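PDB 5LO9: cytochrome C, which probably converts thiosulfate to tetrathionate, and may run the reaction backwards, as the fused thiosulfate dehydrogenase TsdBA, which moves electrons through four c-type hemes. Local coordinates for residues Arg266-Thr271 / Gln357-Trp362; Asp250-Gly255 / Met260-Ala265; Val19-Cys24 / Ala82-Leu87. All blocks are in the same frame, centred on the assembly; numbering follows the deposited sequence.

Contact 1 of 3, residues Arg266-Thr271 / Gln357-Trp362. With HEC (heme c), chain F; EDO (1,2-ethanediol), chain B; EDO (1,2-ethanediol), chain S.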
loop_
_atom_site.group_PDB
_atom_site.type_symbol
_atom_site.label_atom_id
_atom_site.label_comp_id
_atom_site.label_asym_id
_atom_site.label_seq_id
_atom_site.Cartn_x
_atom_site.Cartn_y
_atom_site.Cartn_z
ATOM N N ARG A 266 -5.648 -6.293 16.455
ATOM C CA ARG A 266 -6.806 -6.424 17.330
ATOM C C ARG A 266 -8.098 -5.968 16.649
ATOM O O ARG A 266 -9.158 -6.556 16.895
ATOM C CB ARG A 266 -6.509 -5.686 18.649
ATOM C CG ARG A 266 -7.431 -4.603 19.118
ATOM C CD ARG A 266 -7.475 -4.531 20.669
ATOM N NE ARG A 266 -8.880 -4.625 21.085
ATOM C CZ ARG A 266 -9.367 -5.470 21.989
ATOM N NH1 ARG A 266 -8.540 -6.310 22.607
ATOM N NH2 ARG A 266 -10.690 -5.475 22.266
ATOM N N LEU A 267 -8.038 -5.005 15.734
ATOM C CA LEU A 267 -9.232 -4.668 14.982
ATOM C C LEU A 267 -9.636 -5.808 14.062
ATOM O O LEU A 267 -10.821 -6.004 13.793
ATOM C CB LEU A 267 -8.985 -3.430 14.162
ATOM C CG LEU A 267 -8.694 -2.113 14.863
ATOM C CD1 LEU A 267 -8.584 -0.998 13.806
ATOM C CD2 LEU A 267 -9.783 -1.810 15.833
ATOM N N PHE A 268 -8.652 -6.529 13.532
ATOM C CA PHE A 268 -8.935 -7.672 12.678
ATOM C C PHE A 268 -9.686 -8.761 13.443
ATOM O O PHE A 268 -10.617 -9.387 12.913
ATOM C CB PHE A 268 -7.614 -8.214 12.129
ATOM C CG PHE A 268 -7.744 -9.005 10.861
ATOM C CD1 PHE A 268 -7.666 -8.374 9.635
ATOM C CD2 PHE A 268 -7.913 -10.379 10.901
ATOM C CE1 PHE A 268 -7.757 -9.093 8.445
ATOM C CE2 PHE A 268 -7.999 -11.105 9.728
ATOM C CZ PHE A 268 -7.926 -10.451 8.483
ATOM N N ARG A 269 -9.272 -9.006 14.686
ATOM C CA ARG A 269 -9.795 -10.068 15.530
ATOM C C ARG A 269 -11.043 -9.646 16.316
ATOM O O ARG A 269 -11.903 -10.484 16.626
ATOM C CB ARG A 269 -8.675 -10.509 16.487
ATOM C CG ARG A 269 -9.008 -11.600 17.478
ATOM C CD ARG A 269 -9.218 -12.936 16.807
ATOM N NE ARG A 269 -10.610 -13.163 16.432
ATOM C CZ ARG A 269 -11.099 -14.305 15.958
ATOM N NH1 ARG A 269 -10.326 -15.374 15.785
ATOM N NH2 ARG A 269 -12.381 -14.361 15.644
ATOM N N HIS A 270 -11.168 -8.372 16.665
ATOM C CA HIS A 270 -12.269 -7.921 17.505
ATOM C C HIS A 270 -13.029 -6.801 16.822
ATOM O O HIS A 270 -13.442 -5.840 17.456
ATOM C CB HIS A 270 -11.760 -7.491 18.874
ATOM C CG HIS A 270 -10.995 -8.570 19.593
ATOM N ND1 HIS A 270 -11.612 -9.549 20.344
ATOM C CD2 HIS A 270 -9.669 -8.837 19.649
ATOM C CE1 HIS A 270 -10.697 -10.352 20.856
ATOM N NE2 HIS A 270 -9.509 -9.949 20.445
ATOM N N THR A 271 -13.259 -6.963 15.513
ATOM C CA THR A 271 -13.770 -5.878 14.689
ATOM C C THR A 271 -15.068 -5.317 15.248
ATOM O O THR A 271 -15.311 -4.098 15.199
ATOM C CB THR A 271 -14.005 -6.369 13.264
ATOM O OG1 THR A 271 -13.007 -7.334 12.889
ATOM C CG2 THR A 271 -13.919 -5.191 12.320
ATOM N N GLN A 357 -4.194 -1.603 7.583
ATOM C CA GLN A 357 -3.176 -1.665 6.548
ATOM C C GLN A 357 -1.789 -1.894 7.134
ATOM O O GLN A 357 -0.963 -2.554 6.511
ATOM C CB GLN A 357 -3.182 -0.407 5.713
ATOM C CG GLN A 357 -4.388 -0.316 4.828
ATOM C CD GLN A 357 -4.312 0.809 3.844
ATOM O OE1 GLN A 357 -3.874 0.623 2.706
ATOM N NE2 GLN A 357 -4.723 1.992 4.271
ATOM N N SER A 358 -1.506 -1.387 8.320
ATOM C CA SER A 358 -0.196 -1.659 8.906
ATOM C C SER A 358 -0.057 -3.127 9.291
ATOM O O SER A 358 0.991 -3.752 9.065
ATOM C CB SER A 358 0.027 -0.782 10.132
ATOM O OG SER A 358 0.164 0.577 9.756
ATOM N N TYR A 359 -1.107 -3.689 9.886
ATOM C CA TYR A 359 -1.074 -5.089 10.271
ATOM C C TYR A 359 -0.913 -5.959 9.039
ATOM O O TYR A 359 -0.073 -6.870 9.014
ATOM C CB TYR A 359 -2.357 -5.440 11.027
ATOM C CG TYR A 359 -2.518 -6.888 11.344
ATOM C CD1 TYR A 359 -1.604 -7.538 12.138
ATOM C CD2 TYR A 359 -3.565 -7.619 10.822
ATOM C CE1 TYR A 359 -1.731 -8.864 12.419
ATOM C CE2 TYR A 359 -3.704 -8.967 11.107
ATOM C CZ TYR A 359 -2.783 -9.577 11.918
ATOM O OH TYR A 359 -2.903 -10.914 12.201
ATOM N N ILE A 360 -1.672 -5.665 7.984
ATOM C CA ILE A 360 -1.599 -6.501 6.797
ATOM C C ILE A 360 -0.233 -6.387 6.147
ATOM O O ILE A 360 0.304 -7.365 5.632
ATOM C CB ILE A 360 -2.713 -6.119 5.826
ATOM C CG1 ILE A 360 -4.079 -6.506 6.403
ATOM C CG2 ILE A 360 -2.489 -6.785 4.523
ATOM C CD1 ILE A 360 -5.284 -5.780 5.744
ATOM N N PHE A 361 0.314 -5.181 6.109
ATOM C CA PHE A 361 1.649 -4.955 5.568
ATOM C C PHE A 361 2.658 -5.785 6.324
ATOM O O PHE A 361 3.496 -6.468 5.731
ATOM C CB PHE A 361 1.974 -3.453 5.684
ATOM C CG PHE A 361 3.428 -3.055 5.407
ATOM C CD1 PHE A 361 4.204 -2.479 6.405
ATOM C CD2 PHE A 361 3.970 -3.166 4.130
ATOM C CE1 PHE A 361 5.506 -2.077 6.142
ATOM C CE2 PHE A 361 5.274 -2.748 3.866
ATOM C CZ PHE A 361 6.043 -2.211 4.875
ATOM N N TRP A 362 2.577 -5.750 7.645
ATOM C CA TRP A 362 3.525 -6.498 8.454
ATOM C C TRP A 362 3.454 -8.004 8.182
ATOM O O TRP A 362 4.491 -8.655 8.000
ATOM C CB TRP A 362 3.268 -6.197 9.916
ATOM C CG TRP A 362 4.032 -7.060 10.815
ATOM C CD1 TRP A 362 5.372 -7.073 10.973
ATOM C CD2 TRP A 362 3.508 -8.031 11.724
ATOM N NE1 TRP A 362 5.725 -7.990 11.923
ATOM C CE2 TRP A 362 4.599 -8.588 12.405
ATOM C CE3 TRP A 362 2.228 -8.477 12.025
ATOM C CZ2 TRP A 362 4.457 -9.573 13.352
ATOM C CZ3 TRP A 362 2.085 -9.444 12.965
ATOM C CH2 TRP A 362 3.197 -9.994 13.619
HETATM FE FE HEC F . -17.526 -22.856 10.951
HETATM C CHA HEC F . -16.234 -19.633 10.590
HETATM C CHB HEC F . -19.168 -22.610 7.876
HETATM C CHC HEC F . -18.419 -26.193 11.191
HETATM C CHD HEC F . -16.429 -22.925 14.307
HETATM N NA HEC F . -17.687 -21.376 9.492
HETATM C C1A HEC F . -17.120 -20.161 9.533
HETATM C C2A HEC F . -17.470 -19.346 8.338
HETATM C C3A HEC F . -18.309 -20.220 7.541
HETATM C C4A HEC F . -18.389 -21.459 8.361
HETATM C CMA HEC F . -18.920 -19.892 6.213
HETATM C CAA HEC F . -17.062 -17.961 7.952
HETATM C CBA HEC F . -18.337 -17.139 7.740
HETATM C CGA HEC F . -18.524 -16.029 8.738
HETATM O O1A HEC F . -17.652 -15.853 9.602
HETATM O O2A HEC F . -19.568 -15.349 8.639
HETATM N NB HEC F . -18.594 -24.158 9.741
HETATM C C1B HEC F . -19.169 -23.891 8.576
HETATM C C2B HEC F . -19.848 -25.066 7.986
HETATM C C3B HEC F . -19.618 -26.127 8.960
HETATM C C4B HEC F . -18.810 -25.447 9.999
HETATM C CMB HEC F . -20.604 -25.129 6.709
HETATM C CAB HEC F . -20.052 -27.569 8.911
HETATM C CBB HEC F . -19.432 -28.173 7.675
HETATM N NC HEC F . -17.453 -24.295 12.469
HETATM C C1C HEC F . -17.852 -25.554 12.373
HETATM C C2C HEC F . -17.724 -26.315 13.626
HETATM C C3C HEC F . -17.143 -25.364 14.554
HETATM C C4C HEC F . -17.036 -24.133 13.727
HETATM C CMC HEC F . -18.128 -27.734 13.857
HETATM C CAC HEC F . -16.790 -25.492 16.013
HETATM C CBC HEC F . -15.912 -26.630 16.413
HETATM N ND HEC F . -16.502 -21.533 12.198
HETATM C C1D HEC F . -16.148 -21.738 13.475
HETATM C C2D HEC F . -15.396 -20.579 14.026
HETATM C C3D HEC F . -15.330 -19.629 12.928
HETATM C C4D HEC F . -16.041 -20.321 11.846
HETATM C CMD HEC F . -14.814 -20.392 15.380
HETATM C CAD HEC F . -14.691 -18.284 12.961
HETATM C CBD HEC F . -13.187 -18.521 12.864
HETATM C CGD HEC F . -12.394 -17.586 13.769
HETATM O O1D HEC F . -12.946 -16.772 14.531
HETATM O O2D HEC F . -11.163 -17.672 13.752
HETATM C C1 EDO B . -2.232 -11.559 16.367
HETATM O O1 EDO B . -3.215 -12.558 16.556
HETATM C C2 EDO B . -1.266 -12.022 15.265
HETATM O O2 EDO B . -1.293 -11.420 13.948
HETATM C C1 EDO S . -2.816 1.362 -1.081
HETATM O O1 EDO S . -3.953 1.155 -0.191
HETATM C C2 EDO S . -2.036 0.060 -1.361
HETATM O O2 EDO S . -2.661 -0.776 -2.420
#
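F268, in the last turn of helix 256-269, faces Y359 of helix 351-363 across a gap of 8.6 Å between their CA atoms, the closest backbone approach of the two segments. The gap is bridged by two aromatic side chains that lie roughly perpendicular. Y359 CE2 lies over one face of the F268 ring, 4.0 Å from F268 CG, and is also 4.1 Å from F268 CB. The ring planes are inclined at 55°, an oblique meeting that is neither a stack nor a T-shaped pair. Each ring reaches across because its CG stands opposite the backbone N; for F268 chi1 is -157°. The Y359 hydroxyl is hydrogen-bonded to the carbonyl oxygen of N294. F268 also touches the heme c held by C287, C290 and H291, so its ring lies in contact with both that cofactor and helix 351-363.

At the helix end R269 bonds a heme propionate. Its chain, bent at chi2 and chi3, turns the guanidinium to a propionate of heme c #3. NH2 gives the straighter bond, 2.7 Å to O1D at 162°, with O1D at the edge and in the guanidinium plane. NH1 is hydrogen-bonded to O2D over 3.2 Å and makes a weak second bond to O1D. Just past the helix, T271 OG1 donates to the carbonyl oxygen of L267 over 2.7 Å and accepts from the backbone N of C287, tying the helix end to a heme-binding cysteine. The contact between the segments is buried and apolar, with no hydrogen bond across it, while the arginine beside it would partly neutralise the propionate and is likely to influence that heme's electrostatics.

Contact 2 of 3, residues Asp250-Gly255 / Met260-Ala265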
loop_
_atom_site.group_PDB
_atom_site.type_symbol
_atom_site.label_atom_id
_atom_site.label_comp_id
_atom_site.label_asym_id
_atom_site.label_seq_id
_atom_site.Cartn_x
_atom_site.Cartn_y
_atom_site.Cartn_z
ATOM N N ASP A 250 5.928 -12.694 18.057
ATOM C CA ASP A 250 6.890 -11.990 18.911
ATOM C C ASP A 250 7.629 -10.900 18.149
ATOM O O ASP A 250 7.977 -9.867 18.729
ATOM C CB ASP A 250 7.934 -12.955 19.455
ATOM C CG ASP A 250 7.325 -14.095 20.240
ATOM O OD1 ASP A 250 6.488 -13.825 21.136
ATOM O OD2 ASP A 250 7.697 -15.265 19.970
ATOM N N ALA A 251 7.841 -11.109 16.851
ATOM C CA ALA A 251 8.626 -10.213 16.014
ATOM C C ALA A 251 7.817 -9.016 15.496
ATOM O O ALA A 251 7.719 -8.796 14.290
ATOM C CB ALA A 251 9.184 -11.024 14.852
ATOM N N LEU A 252 7.240 -8.197 16.440
ATOM C CA LEU A 252 6.585 -6.981 15.956
ATOM C C LEU A 252 7.616 -5.917 15.562
ATOM O O LEU A 252 8.717 -5.886 16.114
ATOM C CB LEU A 252 5.686 -6.368 17.017
ATOM C CG LEU A 252 4.287 -6.858 17.311
ATOM C CD1 LEU A 252 3.632 -5.826 18.272
ATOM C CD2 LEU A 252 3.482 -7.070 16.030
ATOM N N PRO A 253 7.267 -4.988 14.666
ATOM C CA PRO A 253 8.216 -3.933 14.319
ATOM C C PRO A 253 8.448 -3.033 15.520
ATOM O O PRO A 253 7.684 -3.029 16.490
ATOM C CB PRO A 253 7.536 -3.175 13.161
ATOM C CG PRO A 253 6.526 -4.060 12.642
ATOM C CD PRO A 253 6.039 -4.854 13.853
ATOM N N GLU A 254 9.545 -2.283 15.452
ATOM C CA GLU A 254 9.949 -1.431 16.556
ATOM C C GLU A 254 9.232 -0.087 16.550
ATOM O O GLU A 254 9.003 0.525 15.497
ATOM C CB GLU A 254 11.451 -1.226 16.500
ATOM C CG GLU A 254 12.162 -2.386 17.118
ATOM C CD GLU A 254 13.631 -2.162 17.191
ATOM O OE1 GLU A 254 14.096 -1.140 16.619
ATOM O OE2 GLU A 254 14.303 -3.005 17.831
ATOM N N GLY A 255 8.871 0.361 17.739
ATOM C CA GLY A 255 8.417 1.713 17.912
ATOM C C GLY A 255 6.989 1.870 17.467
ATOM O O GLY A 255 6.245 0.899 17.313
ATOM N N MET A 260 0.844 0.239 16.104
ATOM C CA MET A 260 -0.231 0.249 15.113
ATOM C C MET A 260 -0.444 -1.131 14.522
ATOM O O MET A 260 -1.567 -1.479 14.123
ATOM C CB MET A 260 0.053 1.218 13.970
ATOM C CG MET A 260 -0.153 2.683 14.271
ATOM S SD MET A 260 -1.841 3.272 14.563
ATOM C CE MET A 260 -2.516 3.046 12.902
ATOM N N VAL A 261 0.636 -1.888 14.349
ATOM C CA VAL A 261 0.473 -3.260 13.898
ATOM C C VAL A 261 -0.345 -4.047 14.919
ATOM O O VAL A 261 -1.252 -4.806 14.566
ATOM C CB VAL A 261 1.839 -3.909 13.627
ATOM C CG1 VAL A 261 1.664 -5.414 13.440
ATOM C CG2 VAL A 261 2.497 -3.297 12.387
ATOM N N ARG A 262 -0.060 -3.852 16.196
ATOM C CA ARG A 262 -0.819 -4.533 17.235
ATOM C C ARG A 262 -2.287 -4.122 17.192
ATOM O O ARG A 262 -3.195 -4.965 17.287
ATOM C CB ARG A 262 -0.166 -4.232 18.572
ATOM C CG ARG A 262 -0.970 -4.580 19.800
ATOM C CD ARG A 262 -0.146 -4.279 21.064
ATOM N NE ARG A 262 1.140 -4.946 20.944
ATOM C CZ ARG A 262 2.253 -4.562 21.531
ATOM N NH1 ARG A 262 2.255 -3.484 22.306
ATOM N NH2 ARG A 262 3.357 -5.269 21.323
ATOM N N LEU A 263 -2.548 -2.831 17.010
ATOM C CA LEU A 263 -3.934 -2.383 16.924
ATOM C C LEU A 263 -4.621 -3.009 15.724
ATOM O O LEU A 263 -5.735 -3.511 15.832
ATOM C CB LEU A 263 -3.998 -0.865 16.821
ATOM C CG LEU A 263 -5.412 -0.308 16.659
ATOM C CD1 LEU A 263 -6.212 -0.653 17.828
ATOM C CD2 LEU A 263 -5.378 1.191 16.499
ATOM N N GLY A 264 -3.970 -2.987 14.565
ATOM C CA GLY A 264 -4.580 -3.595 13.401
ATOM C C GLY A 264 -4.862 -5.068 13.623
ATOM O O GLY A 264 -5.882 -5.595 13.174
ATOM N N ALA A 265 -3.970 -5.753 14.322
ATOM C CA ALA A 265 -4.251 -7.142 14.649
ATOM C C ALA A 265 -5.446 -7.258 15.571
ATOM O O ALA A 265 -6.209 -8.224 15.478
ATOM C CB ALA A 265 -3.062 -7.808 15.317
#
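L252 and P253, in the loop that leads into helix 256-269 at the N-cap residue G255, fold back against V261 and R262 on the helix they precede. An inverse gamma turn centred on A251 bends the loop shortly before this point, with L252 N weakly bonded to the carbonyl oxygen of D250. L252 points its side chain at the helix and parts its two methyls between the two neighbours. CD2 rests 3.6 Å from V261 CG1, the two side chains running antiparallel alongside each other. CD1 instead lies obliquely against the guanidinium of R262, 3.8 Å from its CZ, and also approaches R262 CB at 4.1 Å. R262 leaves the helix with its CG opposite the backbone N (chi1 167°) and bends at chi3, which brings its far end back beside the leucine; the charge is met by a salt bridge from NH1 to E259. The other methyl of V261, CG2, meets P253 at CG and CD, 4.1 Å from CG. Across the two segments the contact is van der Waals packing, without a hydrogen bond. W362 of helix 351-363 touches both P253 and V261, so loop and helix share a third partner, while M260 on the same turn packs on L351 and on V320 of the second subunit.

Contact 3 of 3, residues Val19-Cys24 / Ala82-Leu87. With HEC (heme c), chain C.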
loop_
_atom_site.group_PDB
_atom_site.type_symbol
_atom_site.label_atom_id
_atom_site.label_comp_id
_atom_site.label_asym_id
_atom_site.label_seq_id
_atom_site.Cartn_x
_atom_site.Cartn_y
_atom_site.Cartn_z
ATOM N N VAL A 19 -22.550 -39.181 49.839
ATOM C CA VAL A 19 -21.777 -38.184 50.573
ATOM C C VAL A 19 -22.017 -36.805 49.985
ATOM O O VAL A 19 -22.451 -36.645 48.842
ATOM C CB VAL A 19 -20.266 -38.495 50.587
ATOM C CG1 VAL A 19 -19.983 -39.804 51.229
ATOM C CG2 VAL A 19 -19.718 -38.500 49.172
ATOM N N ALA A 20 -21.720 -35.800 50.798
ATOM C CA ALA A 20 -21.846 -34.421 50.370
ATOM C C ALA A 20 -20.880 -34.150 49.232
ATOM O O ALA A 20 -19.677 -34.379 49.382
ATOM C CB ALA A 20 -21.527 -33.495 51.545
ATOM N N CYS A 21 -21.394 -33.608 48.113
ATOM C CA CYS A 21 -20.497 -33.247 47.018
ATOM C C CYS A 21 -19.423 -32.267 47.478
ATOM O O CYS A 21 -18.267 -32.326 47.024
ATOM C CB CYS A 21 -21.265 -32.631 45.869
ATOM S SG CYS A 21 -22.578 -33.583 45.274
ATOM N N ALA A 22 -19.776 -31.371 48.396
ATOM C CA ALA A 22 -18.797 -30.420 48.871
ATOM C C ALA A 22 -17.683 -31.092 49.653
ATOM O O ALA A 22 -16.700 -30.431 49.992
ATOM C CB ALA A 22 -19.485 -29.354 49.697
ATOM N N GLY A 23 -17.789 -32.386 49.944
ATOM C CA GLY A 23 -16.672 -33.039 50.598
ATOM C C GLY A 23 -15.398 -32.991 49.773
ATOM O O GLY A 23 -14.298 -32.898 50.328
ATOM N N CYS A 24 -15.525 -32.986 48.444
ATOM C CA CYS A 24 -14.364 -32.920 47.558
ATOM C C CYS A 24 -14.328 -31.670 46.682
ATOM O O CYS A 24 -13.244 -31.180 46.362
ATOM C CB CYS A 24 -14.330 -34.170 46.665
ATOM S SG CYS A 24 -14.451 -35.708 47.559
ATOM N N ALA A 82 -28.598 -28.231 38.400
ATOM C CA ALA A 82 -29.177 -26.895 38.551
ATOM C C ALA A 82 -28.575 -26.149 39.729
ATOM O O ALA A 82 -28.430 -24.921 39.681
ATOM C CB ALA A 82 -30.673 -26.989 38.729
ATOM N N TYR A 83 -28.250 -26.855 40.811
ATOM C CA TYR A 83 -27.674 -26.174 41.969
ATOM C C TYR A 83 -26.305 -25.587 41.644
ATOM O O TYR A 83 -26.059 -24.399 41.878
ATOM C CB TYR A 83 -27.566 -27.129 43.160
ATOM C CG TYR A 83 -26.748 -26.577 44.297
ATOM C CD1 TYR A 83 -27.307 -25.752 45.239
ATOM C CD2 TYR A 83 -25.408 -26.878 44.421
ATOM C CE1 TYR A 83 -26.546 -25.228 46.289
ATOM C CE2 TYR A 83 -24.638 -26.369 45.477
ATOM C CZ TYR A 83 -25.216 -25.538 46.407
ATOM O OH TYR A 83 -24.458 -25.031 47.462
ATOM N N TYR A 84 -25.406 -26.389 41.069
ATOM C CA TYR A 84 -24.051 -25.905 40.813
ATOM C C TYR A 84 -24.043 -24.873 39.694
ATOM O O TYR A 84 -23.175 -23.996 39.670
ATOM C CB TYR A 84 -23.103 -27.081 40.496
ATOM C CG TYR A 84 -22.593 -27.753 41.750
ATOM C CD1 TYR A 84 -21.795 -27.054 42.629
ATOM C CD2 TYR A 84 -22.938 -29.056 42.080
ATOM C CE1 TYR A 84 -21.342 -27.617 43.800
ATOM C CE2 TYR A 84 -22.468 -29.648 43.256
ATOM C CZ TYR A 84 -21.678 -28.908 44.111
ATOM O OH TYR A 84 -21.191 -29.402 45.297
ATOM N N GLY A 85 -25.019 -24.951 38.789
ATOM C CA GLY A 85 -25.118 -23.995 37.706
ATOM C C GLY A 85 -25.612 -22.642 38.151
ATOM O O GLY A 85 -25.318 -21.626 37.504
ATOM N N ALA A 86 -26.359 -22.604 39.253
ATOM C CA ALA A 86 -26.828 -21.342 39.805
ATOM C C ALA A 86 -25.806 -20.644 40.682
ATOM O O ALA A 86 -25.963 -19.454 40.945
ATOM C CB ALA A 86 -28.082 -21.563 40.636
ATOM N N LEU A 87 -24.766 -21.333 41.131
ATOM C CA LEU A 87 -23.785 -20.689 41.984
ATOM C C LEU A 87 -22.980 -19.619 41.246
ATOM O O LEU A 87 -22.825 -19.610 40.017
ATOM C CB LEU A 87 -22.809 -21.709 42.554
ATOM C CG LEU A 87 -23.432 -22.704 43.528
ATOM C CD1 LEU A 87 -22.309 -23.440 44.236
ATOM C CD2 LEU A 87 -24.381 -22.095 44.516
HETATM FE FE HEC C . -17.314 -35.051 41.732
HETATM C CHA HEC C . -15.557 -34.643 38.744
HETATM C CHB HEC C . -20.243 -33.825 40.183
HETATM C CHC HEC C . -19.162 -35.801 44.622
HETATM C CHD HEC C . -14.352 -36.039 43.368
HETATM N NA HEC C . -17.824 -34.354 39.822
HETATM C C1A HEC C . -16.981 -34.265 38.772
HETATM C C2A HEC C . -17.634 -33.747 37.534
HETATM C C3A HEC C . -19.009 -33.522 37.976
HETATM C C4A HEC C . -19.015 -33.917 39.401
HETATM C CMA HEC C . -20.114 -33.000 37.128
HETATM C CAA HEC C . -17.065 -33.491 36.152
HETATM C CBA HEC C . -16.649 -32.033 36.130
HETATM C CGA HEC C . -16.331 -31.446 34.769
HETATM O O1A HEC C . -15.764 -30.328 34.748
HETATM O O2A HEC C . -16.630 -32.048 33.715
HETATM N NB HEC C . -19.310 -34.835 42.295
HETATM C C1B HEC C . -20.295 -34.322 41.552
HETATM C C2B HEC C . -21.589 -34.317 42.247
HETATM C C3B HEC C . -21.284 -34.900 43.556
HETATM C C4B HEC C . -19.845 -35.195 43.475
HETATM C CMB HEC C . -22.876 -33.796 41.718
HETATM C CAB HEC C . -22.232 -35.170 44.680
HETATM C CBB HEC C . -23.328 -36.091 44.165
HETATM N NC HEC C . -16.837 -35.772 43.630
HETATM C C1C HEC C . -17.702 -36.019 44.623
HETATM C C2C HEC C . -17.035 -36.518 45.841
HETATM C C3C HEC C . -15.624 -36.570 45.482
HETATM C C4C HEC C . -15.622 -36.078 44.092
HETATM C CMC HEC C . -17.690 -36.864 47.130
HETATM C CAC HEC C . -14.434 -37.000 46.289
HETATM C CBC HEC C . -14.642 -38.351 46.890
HETATM N ND HEC C . -15.327 -35.306 41.163
HETATM C C1D HEC C . -14.322 -35.704 41.948
HETATM C C2D HEC C . -13.036 -35.778 41.244
HETATM C C3D HEC C . -13.361 -35.370 39.887
HETATM C C4D HEC C . -14.824 -35.112 39.938
HETATM C CMD HEC C . -11.709 -36.189 41.789
HETATM C CAD HEC C . -12.402 -35.340 38.734
HETATM C CBD HEC C . -12.746 -36.607 37.949
HETATM C CGD HEC C . -11.863 -36.785 36.750
HETATM O O1D HEC C . -12.305 -37.389 35.730
HETATM O O2D HEC C . -10.711 -36.334 36.861
#
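Y84 reaches from helix 74-86 to C21 with the hydroxyl end of its ring, bridging CA atoms that are 10.2 Å apart. The ring is presented edge-on to the cysteine: C21 CB lies near the ring plane, 3.3 Å from Y84 OH and 4.1 Å from Y84 CZ. The same oxygen is 3.9 Å from the backbone N of A22, a distance at which no hydrogen bond is made. In Y84, CG stands opposite the carbonyl carbon and beside its own backbone N (chi1 -83°), which sends the ring out toward C21. The preceding tyrosine takes the other course, its CG opposite the backbone N at chi1 169°, and this swings Y83 CD2 over the centre of one face of the Y84 ring. L87 CD2 in turn lies above a face of Y83, offset toward the rim.

On the other segment, C21 and C24 have like side-chain torsions, which point both sulfurs at the heme edge. These are the two cysteines of a CXXCH heme-binding motif, completed by the axial ligand H25, and their sulfurs form thioethers to heme CAB and CAC, C21 SG lying 1.7 Å from CAB. V19 CG2 packs on the heme methyl CMC. In the class I cytochrome c fold this places the C-terminal helix of this domain, 74-86, through Y84, against the heme-attachment turn, while A9 of the domain's first helix, 2-10, touches both tyrosines. An alanine in place of Y84 would take away the ring and is likely to leave a gap beside C21 CB and the heme methyl CMB, with the Y83 ring deprived of the surface it covers. CMB approaches the tyrosine ring obliquely, and L40 packs on the tyrosine from a neighbouring loop.

Contacts 1 and 2 form one continuous region: their centres are 9 Å apart and both use helix 256-269, the first its C-terminal end, the second its middle. Helix 351-363 joins them, with W362 CE3 3.4 Å from V261 CG1 and a probable hydrogen bond of 3.2 Å from W362 NE1 to A251 O. Contact 1 is the nearer to a heme, the F268 side chain lying about 4 Å from one against about 13 Å for the V261 side chain; bound thiosulfate is about 10 Å from the F268 side chain. Contact 3 belongs to a separate cytochrome c unit, its centre 44 Å from that of contact 1 and on the opposite side of the chain's centre, at another heme.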